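Local coordinates for GARP domain-containing protein (Trypanosoma brucei brucei TREU927, PDB 6XZ6), which serves as a trypanosome receptor, probably on the cell surface, that binds the host complement regulator factor H and increases transmission to tsetse flies, at residues S109-V114 with L171-E176; K45-E50 with D200-A205; E31-E36 with K186-T191; G117-A122 with Q133-C138. One frame throughout, in Å; residues are numbered along the deposited sequence.

Contact 1 (S109-V114 with L171-E176)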
loop_
_atom_site.group_PDB
_atom_site.type_symbol
_atom_site.label_atom_id
_atom_site.label_comp_id
_atom_site.label_asym_id
_atom_site.label_seq_id
_atom_site.Cartn_x
_atom_site.Cartn_y
_atom_site.Cartn_z
ATOM N N SER A 109 5.060 1.215 6.920
ATOM C CA SER A 109 5.765 1.041 8.185
ATOM C C SER A 109 6.737 2.188 8.466
ATOM O O SER A 109 6.811 2.659 9.591
ATOM C CB SER A 109 6.477 -0.305 8.218
ATOM O OG SER A 109 7.522 -0.265 9.170
ATOM N N GLU A 110 7.434 2.660 7.440
ATOM C CA GLU A 110 8.415 3.746 7.519
ATOM C C GLU A 110 7.813 5.080 7.925
ATOM O O GLU A 110 8.491 5.857 8.614
ATOM C CB GLU A 110 9.109 3.919 6.155
ATOM C CG GLU A 110 10.496 4.539 6.228
ATOM C CD GLU A 110 11.089 4.983 4.901
ATOM O OE1 GLU A 110 10.610 4.525 3.836
ATOM O OE2 GLU A 110 12.018 5.823 4.921
ATOM N N TYR A 111 6.563 5.363 7.477
ATOM C CA TYR A 111 5.931 6.668 7.684
ATOM C C TYR A 111 4.673 6.746 8.543
ATOM O O TYR A 111 4.395 7.842 9.017
ATOM C CB TYR A 111 5.613 7.299 6.319
ATOM C CG TYR A 111 6.848 7.653 5.527
ATOM C CD1 TYR A 111 7.586 8.797 5.825
ATOM C CD2 TYR A 111 7.294 6.840 4.495
ATOM C CE1 TYR A 111 8.728 9.132 5.102
ATOM C CE2 TYR A 111 8.461 7.139 3.796
ATOM C CZ TYR A 111 9.175 8.289 4.106
ATOM O OH TYR A 111 10.303 8.633 3.410
ATOM N N GLU A 112 3.888 5.665 8.711
ATOM C CA GLU A 112 2.608 5.803 9.424
ATOM C C GLU A 112 2.735 6.382 10.848
ATOM O O GLU A 112 1.963 7.281 11.180
ATOM C CB GLU A 112 1.784 4.511 9.426
ATOM C CG GLU A 112 0.306 4.713 9.748
ATOM C CD GLU A 112 -0.075 4.817 11.211
ATOM O OE1 GLU A 112 -1.136 5.410 11.507
ATOM O OE2 GLU A 112 0.689 4.313 12.066
ATOM N N SER A 113 3.680 5.892 11.663
ATOM C CA SER A 113 3.874 6.351 13.044
ATOM C C SER A 113 4.346 7.818 13.136
ATOM O O SER A 113 4.082 8.514 14.138
ATOM C CB SER A 113 4.868 5.446 13.759
ATOM O OG SER A 113 6.030 5.326 12.953
ATOM N N VAL A 114 5.063 8.269 12.092
ATOM C CA VAL A 114 5.575 9.628 12.000
ATOM C C VAL A 114 4.390 10.583 11.773
ATOM O O VAL A 114 4.193 11.483 12.584
ATOM C CB VAL A 114 6.728 9.770 10.945
ATOM C CG1 VAL A 114 7.134 11.237 10.734
ATOM C CG2 VAL A 114 7.940 8.924 11.347
ATOM N N LEU A 171 7.875 12.482 -0.653
ATOM C CA LEU A 171 7.474 12.526 -2.068
ATOM C C LEU A 171 8.267 11.495 -2.911
ATOM O O LEU A 171 7.655 10.732 -3.662
ATOM C CB LEU A 171 7.635 13.951 -2.658
ATOM C CG LEU A 171 7.449 14.119 -4.181
ATOM C CD1 LEU A 171 5.995 13.776 -4.625
ATOM C CD2 LEU A 171 7.852 15.508 -4.638
ATOM N N GLN A 172 9.603 11.458 -2.773
ATOM C CA GLN A 172 10.444 10.532 -3.516
ATOM C C GLN A 172 10.000 9.087 -3.286
ATOM O O GLN A 172 9.791 8.367 -4.249
ATOM C CB GLN A 172 11.919 10.756 -3.167
ATOM C CG GLN A 172 12.490 12.123 -3.620
ATOM C CD GLN A 172 13.940 12.430 -3.199
ATOM O OE1 GLN A 172 14.600 11.702 -2.416
ATOM N NE2 GLN A 172 14.474 13.544 -3.717
ATOM N N GLU A 173 9.761 8.700 -2.025
ATOM C CA GLU A 173 9.287 7.366 -1.598
ATOM C C GLU A 173 7.862 7.088 -2.025
ATOM O O GLU A 173 7.560 5.942 -2.359
ATOM C CB GLU A 173 9.395 7.184 -0.064
ATOM C CG GLU A 173 10.778 7.427 0.512
ATOM C CD GLU A 173 11.734 6.260 0.596
ATOM O OE1 GLU A 173 12.346 6.092 1.678
ATOM O OE2 GLU A 173 11.903 5.541 -0.420
ATOM N N ALA A 174 6.965 8.102 -1.966
ATOM C CA ALA A 174 5.559 7.954 -2.363
ATOM C C ALA A 174 5.451 7.745 -3.858
ATOM O O ALA A 174 4.508 7.096 -4.306
ATOM C CB ALA A 174 4.764 9.164 -1.955
ATOM N N ASN A 175 6.413 8.290 -4.637
ATOM C CA ASN A 175 6.451 8.110 -6.088
ATOM C C ASN A 175 6.805 6.658 -6.425
ATOM O O ASN A 175 6.150 6.078 -7.272
ATOM C CB ASN A 175 7.394 9.115 -6.772
ATOM C CG ASN A 175 6.797 10.493 -6.986
ATOM O OD1 ASN A 175 5.580 10.694 -7.001
ATOM N ND2 ASN A 175 7.642 11.484 -7.175
ATOM N N GLU A 176 7.759 6.054 -5.702
ATOM C CA GLU A 176 8.143 4.647 -5.831
ATOM C C GLU A 176 6.979 3.741 -5.438
ATOM O O GLU A 176 6.754 2.733 -6.095
ATOM C CB GLU A 176 9.351 4.325 -4.940
ATOM C CG GLU A 176 10.659 4.222 -5.695
ATOM C CD GLU A 176 11.715 5.242 -5.302
ATOM O OE1 GLU A 176 12.235 5.164 -4.162
ATOM O OE2 GLU A 176 12.030 6.117 -6.143
#

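Contact 2 (K45-E50 with D200-A205)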
loop_
_atom_site.group_PDB
_atom_site.type_symbol
_atom_site.label_atom_id
_atom_site.label_comp_id
_atom_site.label_asym_id
_atom_site.label_seq_id
_atom_site.Cartn_x
_atom_site.Cartn_y
_atom_site.Cartn_z
ATOM N N LYS A 45 -5.217 -24.009 -9.728
ATOM C CA LYS A 45 -4.681 -25.323 -9.398
ATOM C C LYS A 45 -5.810 -26.376 -9.360
ATOM O O LYS A 45 -5.567 -27.530 -9.716
ATOM C CB LYS A 45 -3.888 -25.283 -8.097
ATOM C CG LYS A 45 -2.507 -24.642 -8.220
ATOM C CD LYS A 45 -1.800 -24.712 -6.882
ATOM C CE LYS A 45 -0.452 -24.043 -6.867
ATOM N NZ LYS A 45 -0.071 -23.647 -5.478
ATOM N N LYS A 46 -7.058 -25.975 -8.991
ATOM C CA LYS A 46 -8.213 -26.898 -8.967
ATOM C C LYS A 46 -8.674 -27.196 -10.387
ATOM O O LYS A 46 -9.087 -28.315 -10.664
ATOM C CB LYS A 46 -9.397 -26.382 -8.106
ATOM C CG LYS A 46 -9.117 -26.323 -6.596
ATOM C CD LYS A 46 -10.214 -25.559 -5.825
ATOM C CE LYS A 46 -9.663 -24.554 -4.822
ATOM N NZ LYS A 46 -10.537 -23.348 -4.668
ATOM N N ALA A 47 -8.621 -26.198 -11.273
ATOM C CA ALA A 47 -8.960 -26.332 -12.687
ATOM C C ALA A 47 -7.939 -27.250 -13.386
ATOM O O ALA A 47 -8.337 -28.074 -14.206
ATOM C CB ALA A 47 -8.976 -24.958 -13.342
ATOM N N ALA A 48 -6.636 -27.141 -13.032
ATOM C CA ALA A 48 -5.586 -27.985 -13.602
ATOM C C ALA A 48 -5.715 -29.445 -13.145
ATOM O O ALA A 48 -5.516 -30.359 -13.947
ATOM C CB ALA A 48 -4.209 -27.430 -13.251
ATOM N N LYS A 49 -6.052 -29.671 -11.871
ATOM C CA LYS A 49 -6.237 -31.010 -11.280
ATOM C C LYS A 49 -7.436 -31.708 -11.926
ATOM O O LYS A 49 -7.351 -32.890 -12.262
ATOM C CB LYS A 49 -6.433 -30.870 -9.758
ATOM C CG LYS A 49 -6.285 -32.154 -8.946
ATOM C CD LYS A 49 -6.738 -31.926 -7.500
ATOM C CE LYS A 49 -6.086 -32.861 -6.522
ATOM N NZ LYS A 49 -6.294 -32.393 -5.123
ATOM N N GLU A 50 -8.527 -30.958 -12.143
ATOM C CA GLU A 50 -9.754 -31.442 -12.772
ATOM C C GLU A 50 -9.565 -31.705 -14.262
ATOM O O GLU A 50 -10.092 -32.697 -14.773
ATOM C CB GLU A 50 -10.922 -30.471 -12.538
ATOM C CG GLU A 50 -11.468 -30.493 -11.120
ATOM C CD GLU A 50 -12.824 -29.829 -10.963
ATOM O OE1 GLU A 50 -13.842 -30.562 -10.914
ATOM O OE2 GLU A 50 -12.868 -28.578 -10.889
ATOM N N ASP A 200 -11.541 -22.176 -18.159
ATOM C CA ASP A 200 -11.989 -22.336 -19.548
ATOM C C ASP A 200 -11.428 -23.625 -20.163
ATOM O O ASP A 200 -12.170 -24.346 -20.832
ATOM C CB ASP A 200 -11.557 -21.124 -20.409
ATOM C CG ASP A 200 -12.162 -19.759 -20.064
ATOM O OD1 ASP A 200 -13.033 -19.694 -19.156
ATOM O OD2 ASP A 200 -11.755 -18.756 -20.690
ATOM N N ALA A 201 -10.120 -23.906 -19.925
ATOM C CA ALA A 201 -9.411 -25.092 -20.395
ATOM C C ALA A 201 -9.928 -26.342 -19.681
ATOM O O ALA A 201 -10.148 -27.345 -20.346
ATOM C CB ALA A 201 -7.910 -24.931 -20.191
ATOM N N LYS A 202 -10.132 -26.292 -18.340
ATOM C CA LYS A 202 -10.696 -27.393 -17.535
ATOM C C LYS A 202 -12.042 -27.813 -18.148
ATOM O O LYS A 202 -12.276 -29.000 -18.369
ATOM C CB LYS A 202 -10.910 -26.947 -16.065
ATOM C CG LYS A 202 -11.932 -27.799 -15.289
ATOM C CD LYS A 202 -12.502 -27.102 -14.061
ATOM C CE LYS A 202 -13.704 -26.237 -14.366
ATOM N NZ LYS A 202 -14.103 -25.423 -13.185
ATOM N N SER A 203 -12.907 -26.822 -18.431
ATOM C CA SER A 203 -14.219 -26.996 -19.024
ATOM C C SER A 203 -14.146 -27.594 -20.413
ATOM O O SER A 203 -14.988 -28.425 -20.735
ATOM C CB SER A 203 -14.953 -25.664 -19.054
ATOM O OG SER A 203 -15.249 -25.243 -17.731
ATOM N N GLU A 204 -13.150 -27.205 -21.232
ATOM C CA GLU A 204 -12.961 -27.756 -22.576
ATOM C C GLU A 204 -12.542 -29.225 -22.480
ATOM O O GLU A 204 -13.030 -30.031 -23.257
ATOM C CB GLU A 204 -11.952 -26.933 -23.396
ATOM C CG GLU A 204 -11.994 -27.237 -24.895
ATOM C CD GLU A 204 -11.143 -26.379 -25.829
ATOM O OE1 GLU A 204 -10.994 -25.161 -25.566
ATOM O OE2 GLU A 204 -10.649 -26.925 -26.846
ATOM N N ALA A 205 -11.691 -29.579 -21.496
ATOM C CA ALA A 205 -11.245 -30.952 -21.237
ATOM C C ALA A 205 -12.416 -31.799 -20.747
ATOM O O ALA A 205 -12.619 -32.896 -21.252
ATOM C CB ALA A 205 -10.116 -30.967 -20.215
#

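Contact 3 (E31-E36 with K186-T191)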
loop_
_atom_site.group_PDB
_atom_site.type_symbol
_atom_site.label_atom_id
_atom_site.label_comp_id
_atom_site.label_asym_id
_atom_site.label_seq_id
_atom_site.Cartn_x
_atom_site.Cartn_y
_atom_site.Cartn_z
ATOM N N GLU A 31 -3.571 -6.584 1.726
ATOM C CA GLU A 31 -4.092 -7.851 2.254
ATOM C C GLU A 31 -5.250 -8.382 1.410
ATOM O O GLU A 31 -5.341 -9.589 1.200
ATOM C CB GLU A 31 -4.542 -7.666 3.692
ATOM C CG GLU A 31 -4.611 -8.940 4.500
ATOM C CD GLU A 31 -5.090 -8.693 5.916
ATOM O OE1 GLU A 31 -4.249 -8.752 6.843
ATOM O OE2 GLU A 31 -6.299 -8.422 6.098
ATOM N N GLU A 32 -6.138 -7.484 0.919
ATOM C CA GLU A 32 -7.267 -7.859 0.061
ATOM C C GLU A 32 -6.734 -8.422 -1.259
ATOM O O GLU A 32 -7.223 -9.448 -1.729
ATOM C CB GLU A 32 -8.198 -6.666 -0.152
ATOM C CG GLU A 32 -8.874 -6.222 1.136
ATOM C CD GLU A 32 -10.087 -5.323 1.008
ATOM O OE1 GLU A 32 -9.930 -4.081 1.098
ATOM O OE2 GLU A 32 -11.204 -5.872 0.861
ATOM N N ARG A 33 -5.685 -7.775 -1.819
ATOM C CA ARG A 33 -5.008 -8.171 -3.051
ATOM C C ARG A 33 -4.284 -9.505 -2.904
ATOM O O ARG A 33 -4.391 -10.347 -3.793
ATOM C CB ARG A 33 -4.055 -7.067 -3.516
ATOM C CG ARG A 33 -4.762 -5.733 -3.856
ATOM C CD ARG A 33 -5.779 -5.850 -4.972
ATOM N NE ARG A 33 -6.885 -4.923 -4.739
ATOM C CZ ARG A 33 -7.915 -4.740 -5.567
ATOM N NH1 ARG A 33 -8.867 -3.865 -5.268
ATOM N NH2 ARG A 33 -7.984 -5.408 -6.719
ATOM N N ARG A 34 -3.586 -9.699 -1.765
ATOM C CA ARG A 34 -2.879 -10.927 -1.389
ATOM C C ARG A 34 -3.857 -12.098 -1.263
ATOM O O ARG A 34 -3.566 -13.166 -1.769
ATOM C CB ARG A 34 -2.099 -10.745 -0.068
ATOM C CG ARG A 34 -0.592 -10.496 -0.232
ATOM C CD ARG A 34 0.152 -10.624 1.103
ATOM N NE ARG A 34 0.551 -9.304 1.585
ATOM C CZ ARG A 34 0.066 -8.706 2.671
ATOM N NH1 ARG A 34 0.456 -7.473 2.986
ATOM N NH2 ARG A 34 -0.808 -9.337 3.459
ATOM N N PHE A 35 -5.024 -11.887 -0.637
ATOM C CA PHE A 35 -6.107 -12.874 -0.500
ATOM C C PHE A 35 -6.687 -13.235 -1.864
ATOM O O PHE A 35 -6.805 -14.414 -2.188
ATOM C CB PHE A 35 -7.203 -12.333 0.424
ATOM C CG PHE A 35 -6.874 -12.363 1.897
ATOM C CD1 PHE A 35 -5.988 -13.312 2.409
ATOM C CD2 PHE A 35 -7.544 -11.520 2.796
ATOM C CE1 PHE A 35 -5.737 -13.380 3.775
ATOM C CE2 PHE A 35 -7.296 -11.588 4.163
ATOM C CZ PHE A 35 -6.404 -12.532 4.645
ATOM N N GLU A 36 -6.967 -12.211 -2.695
ATOM C CA GLU A 36 -7.470 -12.356 -4.058
ATOM C C GLU A 36 -6.515 -13.180 -4.946
ATOM O O GLU A 36 -6.982 -14.060 -5.667
ATOM C CB GLU A 36 -7.779 -10.970 -4.663
ATOM C CG GLU A 36 -8.445 -11.054 -6.022
ATOM C CD GLU A 36 -8.701 -9.732 -6.702
ATOM O OE1 GLU A 36 -9.030 -9.757 -7.908
ATOM O OE2 GLU A 36 -8.558 -8.676 -6.046
ATOM N N LYS A 186 -1.702 -4.629 -11.496
ATOM C CA LYS A 186 -1.465 -5.331 -12.772
ATOM C C LYS A 186 -1.255 -6.825 -12.489
ATOM O O LYS A 186 -1.794 -7.664 -13.216
ATOM C CB LYS A 186 -0.246 -4.767 -13.528
ATOM C CG LYS A 186 -0.411 -3.359 -14.094
ATOM C CD LYS A 186 0.687 -3.025 -15.116
ATOM C CE LYS A 186 1.870 -2.261 -14.551
ATOM N NZ LYS A 186 1.607 -0.801 -14.488
ATOM N N ALA A 187 -0.498 -7.148 -11.414
ATOM C CA ALA A 187 -0.207 -8.512 -10.985
ATOM C C ALA A 187 -1.428 -9.232 -10.473
ATOM O O ALA A 187 -1.546 -10.439 -10.671
ATOM C CB ALA A 187 0.884 -8.513 -9.942
ATOM N N THR A 188 -2.351 -8.521 -9.828
ATOM C CA THR A 188 -3.599 -9.138 -9.351
ATOM C C THR A 188 -4.483 -9.509 -10.552
ATOM O O THR A 188 -5.020 -10.615 -10.579
ATOM C CB THR A 188 -4.291 -8.284 -8.268
ATOM O OG1 THR A 188 -3.318 -7.855 -7.313
ATOM C CG2 THR A 188 -5.377 -9.060 -7.538
ATOM N N ALA A 189 -4.600 -8.616 -11.545
ATOM C CA ALA A 189 -5.379 -8.854 -12.769
ATOM C C ALA A 189 -4.831 -10.054 -13.566
ATOM O O ALA A 189 -5.613 -10.860 -14.077
ATOM C CB ALA A 189 -5.389 -7.603 -13.640
ATOM N N GLU A 190 -3.496 -10.177 -13.645
ATOM C CA GLU A 190 -2.795 -11.283 -14.306
ATOM C C GLU A 190 -3.091 -12.637 -13.605
ATOM O O GLU A 190 -3.105 -13.660 -14.299
ATOM C CB GLU A 190 -1.279 -11.040 -14.295
ATOM C CG GLU A 190 -0.745 -10.000 -15.263
ATOM C CD GLU A 190 0.682 -9.524 -14.993
ATOM O OE1 GLU A 190 1.475 -10.286 -14.389
ATOM O OE2 GLU A 190 1.012 -8.381 -15.392
ATOM N N THR A 191 -3.251 -12.668 -12.247
ATOM C CA THR A 191 -3.566 -13.932 -11.539
ATOM C C THR A 191 -5.001 -14.337 -11.841
ATOM O O THR A 191 -5.277 -15.507 -12.124
ATOM C CB THR A 191 -3.337 -13.929 -10.008
ATOM O OG1 THR A 191 -2.315 -13.014 -9.589
ATOM C CG2 THR A 191 -3.011 -15.313 -9.495
#

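Contact 4 (G117-A122 with Q133-C138)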
loop_
_atom_site.group_PDB
_atom_site.type_symbol
_atom_site.label_atom_id
_atom_site.label_comp_id
_atom_site.label_asym_id
_atom_site.label_seq_id
_atom_site.Cartn_x
_atom_site.Cartn_y
_atom_site.Cartn_z
ATOM N N GLY A 117 2.068 10.733 14.805
ATOM C CA GLY A 117 2.695 11.509 15.871
ATOM C C GLY A 117 2.660 12.998 15.614
ATOM O O GLY A 117 2.439 13.775 16.543
ATOM N N LEU A 118 2.845 13.415 14.359
ATOM C CA LEU A 118 2.756 14.823 13.997
ATOM C C LEU A 118 1.335 15.316 14.228
ATOM O O LEU A 118 1.154 16.408 14.776
ATOM C CB LEU A 118 3.207 15.093 12.546
ATOM C CG LEU A 118 4.733 14.975 12.276
ATOM C CD1 LEU A 118 5.036 14.932 10.792
ATOM C CD2 LEU A 118 5.519 16.077 12.946
ATOM N N LEU A 119 0.334 14.485 13.914
ATOM C CA LEU A 119 -1.066 14.847 14.113
ATOM C C LEU A 119 -1.409 14.920 15.578
ATOM O O LEU A 119 -2.120 15.834 15.978
ATOM C CB LEU A 119 -2.008 13.891 13.380
ATOM C CG LEU A 119 -2.059 14.044 11.875
ATOM C CD1 LEU A 119 -2.542 12.755 11.247
ATOM C CD2 LEU A 119 -2.958 15.240 11.475
ATOM N N ARG A 120 -0.882 13.989 16.386
ATOM C CA ARG A 120 -1.080 13.939 17.827
ATOM C C ARG A 120 -0.596 15.255 18.448
ATOM O O ARG A 120 -1.279 15.792 19.315
ATOM C CB ARG A 120 -0.321 12.767 18.405
ATOM C CG ARG A 120 -1.174 11.814 19.201
ATOM C CD ARG A 120 -0.296 10.741 19.862
ATOM N NE ARG A 120 0.068 9.700 18.905
ATOM C CZ ARG A 120 1.304 9.429 18.526
ATOM N NH1 ARG A 120 2.326 10.096 19.050
ATOM N NH2 ARG A 120 1.535 8.478 17.640
ATOM N N GLY A 121 0.549 15.779 17.971
ATOM C CA GLY A 121 1.115 17.068 18.365
ATOM C C GLY A 121 0.169 18.209 18.050
ATOM O O GLY A 121 -0.093 19.032 18.924
ATOM N N ALA A 122 -0.393 18.240 16.811
ATOM C CA ALA A 122 -1.405 19.228 16.354
ATOM C C ALA A 122 -2.722 19.106 17.185
ATOM O O ALA A 122 -3.370 20.126 17.460
ATOM C CB ALA A 122 -1.691 19.057 14.867
ATOM N N GLN A 133 -9.104 20.354 16.438
ATOM C CA GLN A 133 -10.280 19.520 16.165
ATOM C C GLN A 133 -10.085 18.619 14.960
ATOM O O GLN A 133 -10.489 17.456 15.014
ATOM C CB GLN A 133 -11.538 20.356 15.999
ATOM C CG GLN A 133 -12.789 19.523 15.870
ATOM C CD GLN A 133 -13.897 20.314 15.295
ATOM O OE1 GLN A 133 -13.927 20.625 14.104
ATOM N NE2 GLN A 133 -14.816 20.665 16.141
ATOM N N LEU A 134 -9.466 19.151 13.880
ATOM C CA LEU A 134 -9.189 18.400 12.652
ATOM C C LEU A 134 -8.233 17.236 12.931
ATOM O O LEU A 134 -8.517 16.117 12.510
ATOM C CB LEU A 134 -8.666 19.327 11.538
ATOM C CG LEU A 134 -7.949 18.642 10.375
ATOM C CD1 LEU A 134 -8.915 18.035 9.398
ATOM C CD2 LEU A 134 -7.048 19.596 9.664
ATOM N N ALA A 135 -7.127 17.502 13.676
ATOM C CA ALA A 135 -6.119 16.514 14.057
ATOM C C ALA A 135 -6.666 15.453 15.048
ATOM O O ALA A 135 -6.244 14.295 14.973
ATOM C CB ALA A 135 -4.912 17.207 14.636
ATOM N N LYS A 136 -7.595 15.837 15.965
ATOM C CA LYS A 136 -8.204 14.898 16.918
ATOM C C LYS A 136 -9.141 13.918 16.200
ATOM O O LYS A 136 -9.170 12.740 16.566
ATOM C CB LYS A 136 -8.974 15.621 18.027
ATOM C CG LYS A 136 -8.207 15.736 19.345
ATOM C CD LYS A 136 -8.955 16.620 20.362
ATOM C CE LYS A 136 -8.057 17.623 21.063
ATOM N NZ LYS A 136 -8.752 18.924 21.285
ATOM N N GLU A 137 -9.885 14.398 15.170
ATOM C CA GLU A 137 -10.810 13.619 14.346
ATOM C C GLU A 137 -10.069 12.640 13.437
ATOM O O GLU A 137 -10.622 11.623 13.027
ATOM C CB GLU A 137 -11.632 14.563 13.465
ATOM C CG GLU A 137 -12.912 15.095 14.091
ATOM C CD GLU A 137 -13.479 16.346 13.430
ATOM O OE1 GLU A 137 -13.274 16.550 12.209
ATOM O OE2 GLU A 137 -14.141 17.131 14.145
ATOM N N CYS A 138 -8.830 12.961 13.120
ATOM C CA CYS A 138 -7.928 12.226 12.236
ATOM C C CYS A 138 -7.058 11.211 12.979
ATOM O O CYS A 138 -6.148 10.641 12.384
ATOM C CB CYS A 138 -7.071 13.237 11.490
ATOM S SG CYS A 138 -6.471 12.666 9.890
#

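Contact 1 (S109-V114 with L171-E176)
Glu-173 meets Glu-110 with its carboxylate and Tyr-111 with its aliphatic stem, across two helices that run in opposite directions. The nearest CA atoms, those of Glu-110 and Glu-173, are 9.8 Å apart, a gap spanned by long side chains. Chi1 of -55° holds Glu-173 CG beside the phenol, and the bend at chi2 turns the carboxylate toward Glu-110. Glu-173 CG lies 3.2 Å from Tyr-111 OH, while CB sits obliquely against the ring, 4.0 Å from Tyr-111 CE2; ring and carboxylate planes are almost perpendicular. The phenol hydroxyl has its hydrogen bond with Glu-169, one turn before Glu-173 on helix 165-208, and the ring packs edge-to-face with Tyr-170. Glu-110 extends with CG anti to its backbone N (chi1 -155°), and the two acidic chains cross at about a right angle, with carboxylate planes 88° apart. Glu-110 OE1 and Glu-173 OE1 come within 3.2 Å of each other, two acceptors with like charge. Lys-34 of the complement factor H chain packs on Glu-110, which places this contact beside the bound ligand. Two carboxylates this near each other could raise the proton affinity of one of them, and the nearby lysine could offset part of the negative charge.

Contact 2 (K45-E50 with D200-A205)
Two torsions decide how Lys-202 meets Glu-50: chi1 of 159° carries its CG across toward helix 4-61, and a bend at chi3 (87°) then turns the amino end to run beside the glutamate. Glu-50 leaves its helix with CG anti to the carbonyl carbon (chi1 -73°) and stays extended, so the two chains lie side by side and point the same way. Their contact is made by carbon more than by charge. Lys-202 CD is 3.5 Å from Glu-50 OE2, and Lys-202 CG and CD both pack on Glu-50 CB. The ammonium NZ of Lys-202 stops 4.1 Å from Glu-50 OE2, which is beyond a salt bridge, although opposite charges at this range should still attract weakly. Each charge also has a long, weak partner on its own helix, Asp-199 for Lys-202 and Lys-53 for Glu-50. Nearer the backbone, the base of the lysine rests on Ala-47: Lys-202 CB is 3.4 Å from Ala-47 O and 3.9 Å from Ala-47 CB. The small alanine allows the helices to approach closely, with 5.3 Å between the CA atoms of Ala-47 and Lys-202. Ala-201 and Ala-205, on a neighbouring side of helix 165-208, pack against helix 67-125 through Val-82, Ala-83 and Ala-79. Here alanines face inward and lysine and glutamate flank them, in an elongated bundle of three long helices in which helices 4-61 and 165-208 run the same way and helix 67-125 runs back in the opposite direction.

Contact 3 (E31-E36 with K186-T191)
Arg-33 and Thr-188 mark the closest backbone approach, their CA atoms 6.5 Å apart on two regular helices that run in the same general direction. Thr-188 is directed at the other helix and meets a different residue mainly with each branch. Its methyl CG2 meets the carboxylate end of Glu-36, 3.5 Å from CD of that residue, and the two side chains cross at about a right angle. On the other branch, Thr-188 OG1 lies 3.9 Å from Arg-33 CD; this hydroxyl spends its hydrogen bond on the carbonyl of Leu-184, one turn back on its own helix. Glu-36 reaches the methyl because its chain is extended throughout, starting with CG anti to the backbone N (chi1 -174°). Arg-33 instead bends at chi2 and chi3, which brings its guanidinium toward the same glutamate: Arg-33 NH2 and Glu-36 OE2 are 3.4 Å apart, a salt bridge of charges alone, since the oxygen lies well out of the guanidinium plane. One turn beyond Thr-188, Thr-191 OG1 gives a 2.9 Å hydrogen bond to Ala-187 O. That carbonyl also accepts from Thr-191 N, and the two donors arrive from opposite faces of its plane. Helix 67-125 closes the inner side, with Val-97 against Thr-188 and Ala-93 against Thr-191. Both threonine hydroxyls bond to carbonyls of their own helix, and the helices meet by van der Waals packing next to the Arg-33 and Glu-36 ion pair.

Contact 4 (G117-A122 with Q133-C138)
A helical hairpin joins Leu-119 and Ala-122, near the end of the long helix 67-125, to Ala-135 and Cys-138 of the short helix 129-137 and its exit. The chain turns back after residue 125, so the two helices run in opposite directions and lie close, with 5.3 Å between the CA atoms of Leu-119 and Ala-135. Ala-135 directs its methyl toward the long helix, where CB is 3.4 Å from Leu-119 O and 3.7 Å from Ala-122 CB. With only methyl groups at these two positions, the backbones can come close. Leu-119 reaches out beside this point with CG anti to its carbonyl carbon (chi1 -73°), and its two methyls divide the work: CD2 lies 4.2 Å from Ala-135 CB, and CD1 lies 4.2 Å from Cys-138 SG. The hairpin is in turn fastened to the first helix of the bundle, for Cys-138 forms a disulfide with Cys-17. Its sulfur stands anti to the backbone N (chi1 -153°), which sets it beside Leu-119; Leu-119 also packs on Ala-20 of helix 4-61. Leu-134, next to Ala-135, rests on Leu-10, Thr-13 and Lys-14, again of helix 4-61. The carbonyl of Cys-138 accepts a hydrogen bond from Arg-24. Arg-16 of the complement factor H chain also packs on Leu-118 and Ala-122.

How the contacts relate
From the N terminus, helix 4-61 supplies 31-36 and then 45-50, helix 67-125 supplies 109-114 and 117-122, and the partners follow at 133-138, 171-176, 186-191 and 200-205. Contact 4 closes the shortest loop, joining helix 67-125 to the short helix 129-137, and is nested inside contact 1, which is nested inside both contact 2 and contact 3. Contacts 2 and 3 cross, because helices 4-61 and 165-208 run the same way, and their centres are 21 Å apart along that pair. Contact 1 ties helix 165-208 to helix 67-125 instead. Contacts 1 and 4 lie toward the factor H-binding end, with contact 2 on the opposite side of the chain's centre and contact 3 close to that centre.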